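Local coordinates for VAO-type flavoprotein oxidase VAO615 (Myceliophthora thermophila, PDB 6F72) that carries a bicovalently bound FAD and probably acts as an oxidoreductase whose reduced flavin reacts rapidly with molecular oxygen, its substrate still being unknown, at residues A[215-220]-A[225-230]; A[229-234]-A[245-250]; A[254-259]-A[276-281]. One frame throughout, in Å; residues are numbered along the deposited sequence.

In the fold
The three contacts follow one another along the FAD-binding PCMH-type region: the first two involve helix 227-233 directly, and the third touches it through W254. Interaction 1 joins the run after strand 215-216 to the start of that helix. Interaction 2 takes over at the shared G229 and G230 and packs Y231 and T232 on A247 and A248, its centre about 7 Å from that of interaction 1. Interaction 3 (strand 251-257 with helix 272-278) has its centre about 11 Å from that of interaction 2 and 16 Å from that of interaction 1. W254 reaches back to V228, T232 and Q233, connecting the antiparallel sheet that contains strands 251-257 and 288-298 with the helix whose glycines meet the cofactor.

Interaction 1. Residues A[215-220]-A[225-230]; sequences HRIVGG and VGIVGG. With FAD (flavin-adenine dinucleotide), chain E.
With CG1 anti to the backbone N in both I217 and I227 (chi1 -160° in I227), and CD1 extended beyond it, the two isoleucines meet tip to tip. Their CD1 atoms, I217 CD1 and I227 CD1, are 4.0 Å apart. The methyl of I227 also lies against backbone: I227 CD1 is 3.3 Å from V218 O and 3.9 Å from G219 CA. G219 suits this spot, because a side chain there would point toward I227 and run into its CD1. No hydrogen bond crosses between the segments, and the apolar seam is extended by L197 and A206, which touch both isoleucines.

I227 lies within the glycine-rich start of helix 227-233, between G226 and the pair G229-G230, a phosphate-binding turn of the PCMH-type FAD domain. G226 N donates to FAD O1P at 2.7 Å, with an N-H...O angle of 141°, while G230 N reaches FAD O2P at 3.1 Å and more nearly straight, 161°. One phosphate is thus held through two of its oxygens by backbone N-H groups. Side chains on G226, G229 or G230 would clash with cofactor oxygens, which is consistent with glycine at all three positions. V225 brings its CG2 branch to the flavin, V225 CG2 lying 3.5 Å from FAD C9A, and its side chain also touches H157, one of the two residues that bond covalently to the cofactor.

Interaction 2. Residues A[229-234]-A[245-250]; sequences GGYTQG and GVAADN. With FAD (flavin-adenine dinucleotide), chain E.
Y231, on helix 227-233, meets A247 on one side and FAD on the other. With CG anti to the backbone N (chi1 174°), the ring is carried between the cofactor and 245-250. Y231 CB is 3.7 Å from FAD O2' and Y231 CG 4.0 Å from it, while Y231 CD1 comes to 3.4 Å from that FAD O2', which sits at the ring edge near its plane. Further out, Y231 CE1 is 3.6 Å from FAD O2 of the flavin. Along the other side, Y231 CE2 rests 3.4 Å from A247 CB, nearer than CD2 or CZ, and the methyl approaches obliquely. At the tip, OH is hydrogen-bonded to H237 O. Were the ring cut back to an alanine here, A247 CB and the ribityl O2' would probably lose their common neighbour, a gap would open between them, and H237 O would be without its hydroxyl partner.

T232 continues the packing: T232 OG1 lies 3.4 Å from A247 CB while being hydrogen-bonded to I227 O, and T232 O is 3.5 Å from A248 CB. The short 3-10 segment 247-249 that bears these alanines is steadied by V246 N donating to D249 OD2 and by N250 ND2 donating to V246 O. The small alanines thus back the helix from behind, while the helix itself, with its glycine-rich first turn, lines the FAD pocket of the PCMH-type domain.

Interaction 3. Residues A[254-259]-A[276-281]; sequences WEVVTA and WALSGG
A buried indole is engaged in two ways at once by consecutive residues: W254 has L278 over one face and S279 at its edge. The edge contact is a nearly straight hydrogen bond, with W254 NE1 donating to S279 OG at 3.0 Å and an N-H...O angle of 166°. The serine oxygen lies close to the ring plane, so the indole N-H points directly at its acceptor. S279 OG is also hydrogen-bonded to Y275 O, so the hydroxyl joins the tryptophan to the last turn of helix 272-278.

Over the face, L278 makes a CH-pi contact: L278 CB is 3.6 Å from the centroid of the five-membered ring and 18° off its normal. The backbone follows the side chain across the same indole, L278 O coming to 3.4 Å from W254 CZ2. Farther along the leucine, the CD1 branch settles where tryptophan and valine adjoin, with L278 CD1 3.7 Å from W254 CG and also 3.7 Å from V256 CG1. V256 CG1, anti to its carbonyl carbon (chi1 -48°), is the methyl turned to L278, and the two side chains cross at a slant. Hydrogen bond and ring contact together should restrict both sliding and rotation of the indole.

S279, the first residue beyond the helical conformation, is the centre of an inverse gamma turn, and G280 follows with a positive phi at which a side chain would press on the preceding carbonyl oxygen.

Strand 251-257, paired with strands 263-266 and 288-298, thus receives the C-terminal end of helix 272-278 on W254 and V256, while V257 packs against helix 133-146, and W276 and A277 face helix 536-546.

Interaction 1. Residues A[215-220]-A[225-230]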
loop_
_atom_site.group_PDB
_atom_site.type_symbol
_atom_site.label_atom_id
_atom_site.label_comp_id
_atom_site.label_asym_id
_atom_site.label_seq_id
_atom_site.Cartn_x
_atom_site.Cartn_y
_atom_site.Cartn_z
ATOM N N HIS A 215 1.644 -21.309 10.581
ATOM C CA HIS A 215 2.523 -20.127 10.542
ATOM C C HIS A 215 1.785 -18.779 10.334
ATOM O O HIS A 215 0.616 -18.748 9.920
ATOM C CB HIS A 215 3.608 -20.301 9.472
ATOM C CG HIS A 215 4.505 -21.476 9.710
ATOM N ND1 HIS A 215 4.343 -22.675 9.056
ATOM C CD2 HIS A 215 5.558 -21.644 10.549
ATOM C CE1 HIS A 215 5.261 -23.532 9.474
ATOM N NE2 HIS A 215 6.009 -22.932 10.382
ATOM N N ARG A 216 2.494 -17.684 10.628
ATOM C CA ARG A 216 2.053 -16.313 10.353
ATOM C C ARG A 216 2.985 -15.700 9.317
ATOM O O ARG A 216 4.177 -16.035 9.275
ATOM C CB ARG A 216 2.128 -15.461 11.622
ATOM C CG ARG A 216 1.405 -16.024 12.832
ATOM C CD ARG A 216 1.987 -15.464 14.124
ATOM N NE ARG A 216 1.266 -15.954 15.303
ATOM C CZ ARG A 216 1.696 -15.856 16.556
ATOM N NH1 ARG A 216 2.861 -15.286 16.827
ATOM N NH2 ARG A 216 0.957 -16.342 17.544
ATOM N N ILE A 217 2.440 -14.827 8.474
ATOM C CA ILE A 217 3.244 -13.990 7.571
ATOM C C ILE A 217 2.923 -12.500 7.792
ATOM O O ILE A 217 1.774 -12.133 8.067
ATOM C CB ILE A 217 3.098 -14.387 6.074
ATOM C CG1 ILE A 217 4.142 -13.655 5.203
ATOM C CG2 ILE A 217 1.669 -14.154 5.580
ATOM C CD1 ILE A 217 4.301 -14.172 3.787
ATOM N N VAL A 218 3.955 -11.668 7.654
ATOM C CA VAL A 218 3.849 -10.212 7.777
ATOM C C VAL A 218 3.200 -9.592 6.524
ATOM O O VAL A 218 3.794 -9.565 5.431
ATOM C CB VAL A 218 5.225 -9.569 8.112
ATOM C CG1 VAL A 218 5.143 -8.051 8.161
ATOM C CG2 VAL A 218 5.768 -10.119 9.427
ATOM N N GLY A 219 1.992 -9.060 6.718
ATOM C CA GLY A 219 1.231 -8.453 5.640
ATOM C C GLY A 219 0.288 -7.380 6.131
ATOM O O GLY A 219 0.100 -7.207 7.339
ATOM N N GLY A 220 -0.331 -6.684 5.180
ATOM C CA GLY A 220 -1.195 -5.533 5.472
ATOM C C GLY A 220 -2.536 -5.858 6.101
ATOM O O GLY A 220 -2.978 -7.013 6.126
ATOM N N VAL A 225 -4.790 -6.244 -0.502
ATOM C CA VAL A 225 -3.467 -5.672 -0.834
ATOM C C VAL A 225 -2.481 -6.742 -1.317
ATOM O O VAL A 225 -2.431 -7.825 -0.747
ATOM C CB VAL A 225 -2.905 -4.871 0.358
ATOM C CG1 VAL A 225 -1.422 -4.562 0.189
ATOM C CG2 VAL A 225 -3.712 -3.584 0.501
ATOM N N GLY A 226 -1.738 -6.431 -2.385
ATOM C CA GLY A 226 -0.762 -7.357 -2.948
ATOM C C GLY A 226 0.529 -7.398 -2.132
ATOM O O GLY A 226 1.348 -6.465 -2.217
ATOM N N ILE A 227 0.708 -8.491 -1.378
ATOM C CA ILE A 227 1.843 -8.672 -0.449
ATOM C C ILE A 227 3.223 -8.633 -1.113
ATOM O O ILE A 227 4.162 -8.116 -0.527
ATOM C CB ILE A 227 1.657 -9.913 0.475
ATOM C CG1 ILE A 227 2.553 -9.813 1.714
ATOM C CG2 ILE A 227 1.816 -11.238 -0.280
ATOM C CD1 ILE A 227 2.292 -10.884 2.755
ATOM N N VAL A 228 3.322 -9.140 -2.335
ATOM C CA VAL A 228 4.582 -9.231 -3.091
ATOM C C VAL A 228 4.827 -7.952 -3.907
ATOM O O VAL A 228 5.942 -7.696 -4.373
ATOM C CB VAL A 228 4.563 -10.485 -4.001
ATOM C CG1 VAL A 228 5.932 -10.759 -4.636
ATOM C CG2 VAL A 228 4.116 -11.710 -3.202
ATOM N N GLY A 229 3.774 -7.149 -4.070
ATOM C CA GLY A 229 3.835 -5.949 -4.898
ATOM C C GLY A 229 4.398 -4.731 -4.180
ATOM O O GLY A 229 5.387 -4.824 -3.447
ATOM N N GLY A 230 3.740 -3.589 -4.372
ATOM C CA GLY A 230 4.168 -2.314 -3.796
ATOM C C GLY A 230 4.182 -2.304 -2.287
ATOM O O GLY A 230 4.900 -1.499 -1.691
HETATM P PA FAD E . -0.426 -1.843 -7.066
HETATM O O1A FAD E . -1.084 -0.501 -7.263
HETATM O O2A FAD E . -0.789 -2.915 -8.056
HETATM O O5B FAD E . 1.165 -1.623 -7.052
HETATM C C5B FAD E . 1.773 -0.539 -6.348
HETATM C C4B FAD E . 3.126 -0.173 -6.948
HETATM O O4B FAD E . 3.977 -1.322 -6.951
HETATM C C3B FAD E . 3.068 0.311 -8.384
HETATM O O3B FAD E . 4.080 1.317 -8.523
HETATM C C2B FAD E . 3.443 -0.902 -9.219
HETATM O O2B FAD E . 4.088 -0.531 -10.440
HETATM C C1B FAD E . 4.385 -1.649 -8.290
HETATM N N9A FAD E . 4.342 -3.126 -8.421
HETATM C C8A FAD E . 3.384 -3.933 -7.917
HETATM N N7A FAD E . 3.668 -5.234 -8.178
HETATM C C5A FAD E . 4.830 -5.263 -8.850
HETATM C C6A FAD E . 5.694 -6.317 -9.427
HETATM N N6A FAD E . 5.326 -7.614 -9.326
HETATM N N1A FAD E . 6.829 -5.939 -10.059
HETATM C C2A FAD E . 7.196 -4.643 -10.171
HETATM N N3A FAD E . 6.456 -3.629 -9.658
HETATM C C4A FAD E . 5.284 -3.873 -9.002
HETATM N N1 FAD E . 0.041 -0.451 3.389
HETATM C C2 FAD E . 0.557 -0.787 4.598
HETATM O O2 FAD E . 1.791 -0.674 4.785
HETATM N N3 FAD E . -0.224 -1.238 5.605
HETATM C C4 FAD E . -1.556 -1.380 5.505
HETATM O O4 FAD E . -2.240 -1.799 6.467
HETATM C C4X FAD E . -2.189 -1.043 4.211
HETATM N N5 FAD E . -3.520 -1.170 4.019
HETATM C C5X FAD E . -4.102 -0.853 2.827
HETATM C C6 FAD E . -5.495 -0.997 2.647
HETATM C C7 FAD E . -6.068 -0.665 1.399
HETATM C C7M FAD E . -7.569 -0.818 1.230
HETATM C C8 FAD E . -5.201 -0.175 0.267
HETATM C C8M FAD E . -5.706 0.114 -1.139
HETATM C C9 FAD E . -3.831 -0.043 0.467
HETATM C C9A FAD E . -3.245 -0.358 1.697
HETATM N N10 FAD E . -1.846 -0.238 1.877
HETATM C C10 FAD E . -1.289 -0.556 3.133
HETATM C "C1'" FAD E . -1.014 0.291 0.798
HETATM C "C2'" FAD E . -0.144 -0.654 0.025
HETATM O "O2'" FAD E . 0.958 -1.008 0.858
HETATM C "C3'" FAD E . 0.329 0.139 -1.188
HETATM O "O3'" FAD E . -0.781 0.788 -1.846
HETATM C "C4'" FAD E . 1.074 -0.748 -2.173
HETATM O "O4'" FAD E . 1.702 0.067 -3.165
HETATM C "C5'" FAD E . 0.156 -1.802 -2.794
HETATM O "O5'" FAD E . 0.834 -2.558 -3.784
HETATM P P FAD E . -0.010 -3.496 -4.779
HETATM O O1P FAD E . -0.967 -4.320 -3.967
HETATM O O2P FAD E . 1.011 -4.130 -5.695
HETATM O O3P FAD E . -0.846 -2.399 -5.619
#

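Interaction 2. Residues A[229-234]-A[245-250]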
loop_
_atom_site.group_PDB
_atom_site.type_symbol
_atom_site.label_atom_id
_atom_site.label_comp_id
_atom_site.label_asym_id
_atom_site.label_seq_id
_atom_site.Cartn_x
_atom_site.Cartn_y
_atom_site.Cartn_z
ATOM N N GLY A 229 3.774 -7.149 -4.070
ATOM C CA GLY A 229 3.835 -5.949 -4.898
ATOM C C GLY A 229 4.398 -4.731 -4.180
ATOM O O GLY A 229 5.387 -4.824 -3.447
ATOM N N GLY A 230 3.740 -3.589 -4.372
ATOM C CA GLY A 230 4.168 -2.314 -3.796
ATOM C C GLY A 230 4.182 -2.304 -2.287
ATOM O O GLY A 230 4.900 -1.499 -1.691
ATOM N N TYR A 231 3.391 -3.189 -1.679
ATOM C CA TYR A 231 3.347 -3.370 -0.229
ATOM C C TYR A 231 4.732 -3.705 0.398
ATOM O O TYR A 231 5.279 -2.902 1.171
ATOM C CB TYR A 231 2.289 -4.419 0.162
ATOM C CG TYR A 231 2.309 -4.732 1.639
ATOM C CD1 TYR A 231 1.671 -3.887 2.565
ATOM C CD2 TYR A 231 3.028 -5.847 2.130
ATOM C CE1 TYR A 231 1.717 -4.162 3.930
ATOM C CE2 TYR A 231 3.069 -6.133 3.479
ATOM C CZ TYR A 231 2.441 -5.287 4.378
ATOM O OH TYR A 231 2.502 -5.579 5.717
ATOM N N THR A 232 5.302 -4.857 0.042
ATOM C CA THR A 232 6.597 -5.248 0.591
ATOM C C THR A 232 7.696 -4.387 -0.025
ATOM O O THR A 232 8.594 -3.952 0.675
ATOM C CB THR A 232 6.901 -6.767 0.447
ATOM O OG1 THR A 232 5.962 -7.529 1.215
ATOM C CG2 THR A 232 8.253 -7.072 0.994
ATOM N N GLN A 233 7.608 -4.127 -1.324
ATOM C CA GLN A 233 8.639 -3.348 -2.017
ATOM C C GLN A 233 8.801 -1.922 -1.479
ATOM O O GLN A 233 9.908 -1.376 -1.488
ATOM C CB GLN A 233 8.367 -3.333 -3.522
ATOM C CG GLN A 233 8.700 -4.674 -4.194
ATOM C CD GLN A 233 8.287 -4.750 -5.648
ATOM O OE1 GLN A 233 8.764 -3.968 -6.477
ATOM N NE2 GLN A 233 7.439 -5.736 -5.983
ATOM N N GLY A 234 7.704 -1.334 -1.003
ATOM C CA GLY A 234 7.742 0.007 -0.427
ATOM C C GLY A 234 7.898 0.078 1.088
ATOM O O GLY A 234 7.820 1.174 1.675
ATOM N N GLY A 245 9.080 -7.178 12.566
ATOM C CA GLY A 245 9.594 -6.140 11.676
ATOM C C GLY A 245 8.628 -5.824 10.553
ATOM O O GLY A 245 7.523 -6.380 10.487
ATOM N N VAL A 246 9.044 -4.928 9.658
ATOM C CA VAL A 246 8.226 -4.573 8.489
ATOM C C VAL A 246 8.305 -5.692 7.465
ATOM O O VAL A 246 9.189 -6.518 7.544
ATOM C CB VAL A 246 8.617 -3.203 7.854
ATOM C CG1 VAL A 246 8.540 -2.104 8.885
ATOM C CG2 VAL A 246 9.994 -3.255 7.212
ATOM N N ALA A 247 7.371 -5.709 6.515
ATOM C CA ALA A 247 7.343 -6.688 5.422
ATOM C C ALA A 247 8.718 -6.899 4.765
ATOM O O ALA A 247 9.188 -8.038 4.665
ATOM C CB ALA A 247 6.297 -6.272 4.392
ATOM N N ALA A 248 9.375 -5.799 4.378
ATOM C CA ALA A 248 10.647 -5.824 3.672
ATOM C C ALA A 248 11.816 -6.492 4.458
ATOM O O ALA A 248 12.747 -7.028 3.839
ATOM C CB ALA A 248 11.012 -4.431 3.219
ATOM N N ASP A 249 11.727 -6.459 5.798
ATOM C CA ASP A 249 12.654 -7.119 6.724
ATOM C C ASP A 249 12.601 -8.629 6.589
ATOM O O ASP A 249 13.598 -9.323 6.856
ATOM C CB ASP A 249 12.295 -6.788 8.172
ATOM C CG ASP A 249 12.646 -5.383 8.558
ATOM O OD1 ASP A 249 13.450 -4.722 7.858
ATOM O OD2 ASP A 249 12.116 -4.943 9.596
ATOM N N ASN A 250 11.424 -9.120 6.194
ATOM C CA ASN A 250 11.155 -10.544 6.110
ATOM C C ASN A 250 11.408 -11.133 4.732
ATOM O O ASN A 250 11.178 -12.321 4.536
ATOM C CB ASN A 250 9.735 -10.839 6.573
ATOM C CG ASN A 250 9.589 -10.699 8.065
ATOM O OD1 ASN A 250 9.773 -11.660 8.791
ATOM N ND2 ASN A 250 9.292 -9.477 8.538
HETATM P PA FAD E . -0.426 -1.843 -7.066
HETATM O O1A FAD E . -1.084 -0.501 -7.263
HETATM O O2A FAD E . -0.789 -2.915 -8.056
HETATM O O5B FAD E . 1.165 -1.623 -7.052
HETATM C C5B FAD E . 1.773 -0.539 -6.348
HETATM C C4B FAD E . 3.126 -0.173 -6.948
HETATM O O4B FAD E . 3.977 -1.322 -6.951
HETATM C C3B FAD E . 3.068 0.311 -8.384
HETATM O O3B FAD E . 4.080 1.317 -8.523
HETATM C C2B FAD E . 3.443 -0.902 -9.219
HETATM O O2B FAD E . 4.088 -0.531 -10.440
HETATM C C1B FAD E . 4.385 -1.649 -8.290
HETATM N N9A FAD E . 4.342 -3.126 -8.421
HETATM C C8A FAD E . 3.384 -3.933 -7.917
HETATM N N7A FAD E . 3.668 -5.234 -8.178
HETATM C C5A FAD E . 4.830 -5.263 -8.850
HETATM C C6A FAD E . 5.694 -6.317 -9.427
HETATM N N6A FAD E . 5.326 -7.614 -9.326
HETATM N N1A FAD E . 6.829 -5.939 -10.059
HETATM C C2A FAD E . 7.196 -4.643 -10.171
HETATM N N3A FAD E . 6.456 -3.629 -9.658
HETATM C C4A FAD E . 5.284 -3.873 -9.002
HETATM N N1 FAD E . 0.041 -0.451 3.389
HETATM C C2 FAD E . 0.557 -0.787 4.598
HETATM O O2 FAD E . 1.791 -0.674 4.785
HETATM N N3 FAD E . -0.224 -1.238 5.605
HETATM C C4 FAD E . -1.556 -1.380 5.505
HETATM O O4 FAD E . -2.240 -1.799 6.467
HETATM C C4X FAD E . -2.189 -1.043 4.211
HETATM N N5 FAD E . -3.520 -1.170 4.019
HETATM C C5X FAD E . -4.102 -0.853 2.827
HETATM C C6 FAD E . -5.495 -0.997 2.647
HETATM C C7 FAD E . -6.068 -0.665 1.399
HETATM C C7M FAD E . -7.569 -0.818 1.230
HETATM C C8 FAD E . -5.201 -0.175 0.267
HETATM C C8M FAD E . -5.706 0.114 -1.139
HETATM C C9 FAD E . -3.831 -0.043 0.467
HETATM C C9A FAD E . -3.245 -0.358 1.697
HETATM N N10 FAD E . -1.846 -0.238 1.877
HETATM C C10 FAD E . -1.289 -0.556 3.133
HETATM C "C1'" FAD E . -1.014 0.291 0.798
HETATM C "C2'" FAD E . -0.144 -0.654 0.025
HETATM O "O2'" FAD E . 0.958 -1.008 0.858
HETATM C "C3'" FAD E . 0.329 0.139 -1.188
HETATM O "O3'" FAD E . -0.781 0.788 -1.846
HETATM C "C4'" FAD E . 1.074 -0.748 -2.173
HETATM O "O4'" FAD E . 1.702 0.067 -3.165
HETATM C "C5'" FAD E . 0.156 -1.802 -2.794
HETATM O "O5'" FAD E . 0.834 -2.558 -3.784
HETATM P P FAD E . -0.010 -3.496 -4.779
HETATM O O1P FAD E . -0.967 -4.320 -3.967
HETATM O O2P FAD E . 1.011 -4.130 -5.695
HETATM O O3P FAD E . -0.846 -2.399 -5.619
#

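Interaction 3. Residues A[254-259]-A[276-281]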
loop_
_atom_site.group_PDB
_atom_site.type_symbol
_atom_site.label_atom_id
_atom_site.label_comp_id
_atom_site.label_asym_id
_atom_site.label_seq_id
_atom_site.Cartn_x
_atom_site.Cartn_y
_atom_site.Cartn_z
ATOM N N TRP A 254 14.080 -12.106 -4.023
ATOM C CA TRP A 254 13.220 -11.538 -5.060
ATOM C C TRP A 254 13.576 -12.246 -6.351
ATOM O O TRP A 254 14.753 -12.312 -6.717
ATOM C CB TRP A 254 13.485 -10.046 -5.273
ATOM C CG TRP A 254 13.110 -9.156 -4.123
ATOM C CD1 TRP A 254 13.971 -8.535 -3.245
ATOM C CD2 TRP A 254 11.790 -8.774 -3.734
ATOM N NE1 TRP A 254 13.258 -7.794 -2.328
ATOM C CE2 TRP A 254 11.917 -7.926 -2.601
ATOM C CE3 TRP A 254 10.498 -9.077 -4.222
ATOM C CZ2 TRP A 254 10.806 -7.370 -1.957
ATOM C CZ3 TRP A 254 9.396 -8.534 -3.569
ATOM C CH2 TRP A 254 9.557 -7.684 -2.455
ATOM N N GLU A 255 12.557 -12.754 -7.039
ATOM C CA GLU A 255 12.712 -13.242 -8.396
ATOM C C GLU A 255 12.137 -12.178 -9.326
ATOM O O GLU A 255 11.022 -11.714 -9.127
ATOM C CB GLU A 255 11.996 -14.577 -8.556
ATOM C CG GLU A 255 12.083 -15.167 -9.957
ATOM C CD GLU A 255 11.030 -16.219 -10.225
ATOM O OE1 GLU A 255 10.231 -16.535 -9.315
ATOM O OE2 GLU A 255 11.003 -16.737 -11.368
ATOM N N VAL A 256 12.941 -11.776 -10.308
ATOM C CA VAL A 256 12.681 -10.599 -11.127
ATOM C C VAL A 256 13.025 -10.793 -12.599
ATOM O O VAL A 256 13.767 -11.704 -12.959
ATOM C CB VAL A 256 13.444 -9.322 -10.623
ATOM C CG1 VAL A 256 13.282 -9.109 -9.127
ATOM C CG2 VAL A 256 14.915 -9.326 -11.033
ATOM N N VAL A 257 12.446 -9.918 -13.427
ATOM C CA VAL A 257 12.929 -9.623 -14.771
ATOM C C VAL A 257 13.346 -8.150 -14.789
ATOM O O VAL A 257 12.573 -7.254 -14.424
ATOM C CB VAL A 257 11.869 -9.884 -15.866
ATOM C CG1 VAL A 257 12.451 -9.607 -17.245
ATOM C CG2 VAL A 257 11.353 -11.314 -15.799
ATOM N N THR A 258 14.570 -7.915 -15.229
ATOM C CA THR A 258 15.115 -6.573 -15.343
ATOM C C THR A 258 14.697 -5.962 -16.669
ATOM O O THR A 258 14.208 -6.682 -17.564
ATOM C CB THR A 258 16.650 -6.606 -15.250
ATOM O OG1 THR A 258 17.155 -7.499 -16.251
ATOM C CG2 THR A 258 17.063 -7.120 -13.908
ATOM N N ALA A 259 14.901 -4.650 -16.795
ATOM C CA ALA A 259 14.560 -3.868 -17.991
ATOM C C ALA A 259 15.088 -4.463 -19.291
ATOM O O ALA A 259 14.370 -4.479 -20.298
ATOM C CB ALA A 259 15.031 -2.432 -17.842
ATOM N N TRP A 276 18.621 -5.061 -1.984
ATOM C CA TRP A 276 18.585 -3.928 -1.058
ATOM C C TRP A 276 17.511 -2.872 -1.479
ATOM O O TRP A 276 16.640 -2.518 -0.670
ATOM C CB TRP A 276 19.992 -3.325 -0.962
ATOM C CG TRP A 276 20.135 -2.165 -0.023
ATOM C CD1 TRP A 276 20.413 -2.224 1.317
ATOM C CD2 TRP A 276 20.066 -0.774 -0.359
ATOM N NE1 TRP A 276 20.482 -0.947 1.848
ATOM C CE2 TRP A 276 20.285 -0.038 0.844
ATOM C CE3 TRP A 276 19.835 -0.069 -1.553
ATOM C CZ2 TRP A 276 20.279 1.367 0.886
ATOM C CZ3 TRP A 276 19.819 1.343 -1.512
ATOM C CH2 TRP A 276 20.034 2.040 -0.292
ATOM N N ALA A 277 17.594 -2.422 -2.741
ATOM C CA ALA A 277 16.665 -1.494 -3.378
ATOM C C ALA A 277 15.233 -1.998 -3.386
ATOM O O ALA A 277 14.336 -1.244 -3.043
ATOM C CB ALA A 277 17.116 -1.154 -4.796
ATOM N N LEU A 278 15.025 -3.266 -3.762
ATOM C CA LEU A 278 13.684 -3.854 -3.792
ATOM C C LEU A 278 13.036 -4.040 -2.411
ATOM O O LEU A 278 11.805 -4.091 -2.306
ATOM C CB LEU A 278 13.655 -5.174 -4.576
ATOM C CG LEU A 278 13.732 -5.159 -6.105
ATOM C CD1 LEU A 278 14.047 -6.571 -6.583
ATOM C CD2 LEU A 278 12.442 -4.660 -6.770
ATOM N N SER A 279 13.860 -4.141 -1.372
ATOM C CA SER A 279 13.379 -4.384 -0.013
ATOM C C SER A 279 13.160 -3.044 0.733
ATOM O O SER A 279 13.919 -2.686 1.659
ATOM C CB SER A 279 14.377 -5.297 0.738
ATOM O OG SER A 279 14.532 -6.577 0.129
ATOM N N GLY A 280 12.134 -2.302 0.318
ATOM C CA GLY A 280 11.798 -1.013 0.949
ATOM C C GLY A 280 12.060 0.220 0.107
ATOM O O GLY A 280 11.649 1.325 0.499
ATOM N N GLY A 281 12.692 0.053 -1.058
ATOM C CA GLY A 281 12.966 1.165 -1.981
ATOM C C GLY A 281 11.812 1.558 -2.907
ATOM O O GLY A 281 11.963 2.465 -3.736
#